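PDB 3CUO: uncharacterized HTH-type transcriptional regulator ygaV from Escherichia coli K12, which regulates large-scale gene expression in response to sulfide, acting as both repressor and activator and, without sulfide, holding down many anaerobic respiratory genes. Local coordinates for residues Pro37-Ser40 against Ala41-Thr45. Numbering follows the deposited sequence.
Sequences PGTS and AGELT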
ATOM      1  N   PRO A  37     -13.338 -13.186  11.608  1.00 57.87           N
ATOM      2  CA  PRO A  37     -14.222 -13.148  10.492  1.00 56.55           C
ATOM      3  C   PRO A  37     -15.631 -13.042  11.033  1.00 54.67           C
ATOM      4  O   PRO A  37     -15.875 -13.381  12.185  1.00 56.81           O
ATOM      5  CB  PRO A  37     -14.006 -14.514   9.850  1.00 57.51           C
ATOM      6  CG  PRO A  37     -13.704 -15.393  11.030  1.00 58.14           C
ATOM      7  CD  PRO A  37     -12.893 -14.562  11.907  1.00 58.27           C
ATOM      8  N   GLY A  38     -16.537 -12.550  10.213  1.00 51.33           N
ATOM      9  CA  GLY A  38     -17.878 -12.395  10.588  1.00 48.58           C
ATOM     10  C   GLY A  38     -17.995 -11.269  11.587  1.00 46.46           C
ATOM     11  O   GLY A  38     -18.648 -11.409  12.607  1.00 45.97           O
ATOM     12  N   THR A  39     -17.431 -10.127  11.260  1.00 45.20           N
ATOM     13  CA  THR A  39     -17.629  -8.958  12.117  1.00 45.05           C
ATOM     14  C   THR A  39     -18.626  -8.005  11.467  1.00 44.31           C
ATOM     15  O   THR A  39     -18.522  -7.674  10.289  1.00 44.07           O
ATOM     16  CB  THR A  39     -16.287  -8.217  12.390  1.00 44.77           C
ATOM     17  OG1 THR A  39     -15.339  -9.094  13.016  1.00 40.84           O
ATOM     18  CG2 THR A  39     -16.512  -7.013  13.247  1.00 42.44           C
ATOM     19  N   SER A  40     -19.532  -7.499  12.270  1.00 44.22           N
ATOM     20  CA  SER A  40     -20.556  -6.573  11.798  1.00 45.58           C
ATOM     21  C   SER A  40     -20.114  -5.124  11.558  1.00 45.03           C
ATOM     22  O   SER A  40     -19.151  -4.629  12.113  1.00 44.74           O
ATOM     23  CB  SER A  40     -21.752  -6.594  12.766  1.00 45.33           C
ATOM     24  OG  SER A  40     -21.339  -6.208  14.067  1.00 47.08           O
ATOM     25  N   ALA A  41     -20.844  -4.429  10.694  1.00 45.12           N
ATOM     26  CA  ALA A  41     -20.624  -2.991  10.484  1.00 44.45           C
ATOM     27  C   ALA A  41     -20.697  -2.115  11.740  1.00 43.65           C
ATOM     28  O   ALA A  41     -19.914  -1.189  11.914  1.00 43.73           O
ATOM     29  CB  ALA A  41     -21.565  -2.486   9.419  1.00 46.31           C
ATOM     30  N   GLY A  42     -21.674  -2.360  12.616  1.00 43.00           N
ATOM     31  CA  GLY A  42     -21.784  -1.614  13.848  1.00 43.01           C
ATOM     32  C   GLY A  42     -20.567  -1.717  14.765  1.00 41.47           C
ATOM     33  O   GLY A  42     -20.198  -0.761  15.370  1.00 39.03           O
ATOM     34  N   GLU A  43     -19.946  -2.890  14.877  1.00 41.71           N
ATOM     35  CA  GLU A  43     -18.697  -3.001  15.677  1.00 42.95           C
ATOM     36  C   GLU A  43     -17.575  -2.181  15.003  1.00 41.76           C
ATOM     37  O   GLU A  43     -16.807  -1.452  15.654  1.00 43.60           O
ATOM     38  CB  GLU A  43     -18.310  -4.478  15.837  1.00 42.35           C
ATOM     39  CG  GLU A  43     -17.082  -4.660  16.744  1.00 43.98           C
ATOM     40  CD  GLU A  43     -16.872  -6.122  17.219  1.00 46.09           C
ATOM     41  OE1 GLU A  43     -17.633  -7.025  16.792  1.00 43.61           O
ATOM     42  OE2 GLU A  43     -15.927  -6.352  18.013  1.00 48.96           O
ATOM     43  N   LEU A  44     -17.530  -2.219  13.686  1.00 41.54           N
ATOM     44  CA  LEU A  44     -16.442  -1.541  12.934  1.00 42.81           C
ATOM     45  C   LEU A  44     -16.663  -0.027  13.000  1.00 43.89           C
ATOM     46  O   LEU A  44     -15.729   0.792  13.135  1.00 44.42           O
ATOM     47  CB  LEU A  44     -16.405  -2.068  11.502  1.00 43.65           C
ATOM     48  CG  LEU A  44     -16.013  -3.563  11.286  1.00 41.84           C
ATOM     49  CD1 LEU A  44     -16.288  -4.158   9.918  1.00 43.12           C
ATOM     50  CD2 LEU A  44     -14.561  -3.803  11.643  1.00 41.36           C
ATOM     51  N   THR A  45     -17.932   0.360  12.962  1.00 45.50           N
ATOM     52  CA  THR A  45     -18.313   1.752  13.107  1.00 45.40           C
ATOM     53  C   THR A  45     -17.788   2.227  14.398  1.00 46.72           C
ATOM     54  O   THR A  45     -17.206   3.288  14.491  1.00 45.86           O
ATOM     55  CB  THR A  45     -19.888   1.939  13.035  1.00 45.60           C
ATOM     56  OG1 THR A  45     -20.298   1.652  11.712  1.00 44.88           O
ATOM     57  CG2 THR A  45     -20.295   3.361  13.424  1.00 46.65           C
TER
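A methyl group, not a polar tip, meets the carboxylate of Glu43: Thr39 CG2 lies 3.7 Å from Glu43 OE1, and the two side chains cross at about a right angle. The torsions account for this. In Thr39 a chi1 of -59° sets OG1 beside the backbone N, where it is hydrogen-bonded to Ser36 O, and leaves CG2 anti to that N and facing Glu43 and Leu44; Glu43 runs extended, back along the incoming strand. The same methyl, Thr39 CG2, stands 4.0 Å from Leu44 CG, so it sits between an acidic end and a branched aliphatic one. Ser40 occupies the N-cap position of the helix, and Ser40 O receives a weak hydrogen bond from Leu44 N (3.3 Å, N-H...O angle 154°). Leu44 CG also lies against Ser40 O, at 3.4 Å. An alanine in place of Leu44 would probably strip Thr39 CG2 of one aliphatic partner and open a gap toward Met32 and Leu33. One turn on, Ala41 O accepts both Thr45 N and Thr45 OG1, the hydroxyl at 2.9 Å and above the carbonyl plane. Gly38, at positive phi, and Thr39 both face Tyr79 in a G1 beta bulge. The short outermost strand 39-40 pairs with strand 77-81 and runs straight into helix 41-48, the first helix of the predicted helix-turn-helix; Leu44 packs on helices 24-33 and 52-64, and Ala41 on helix 52-64.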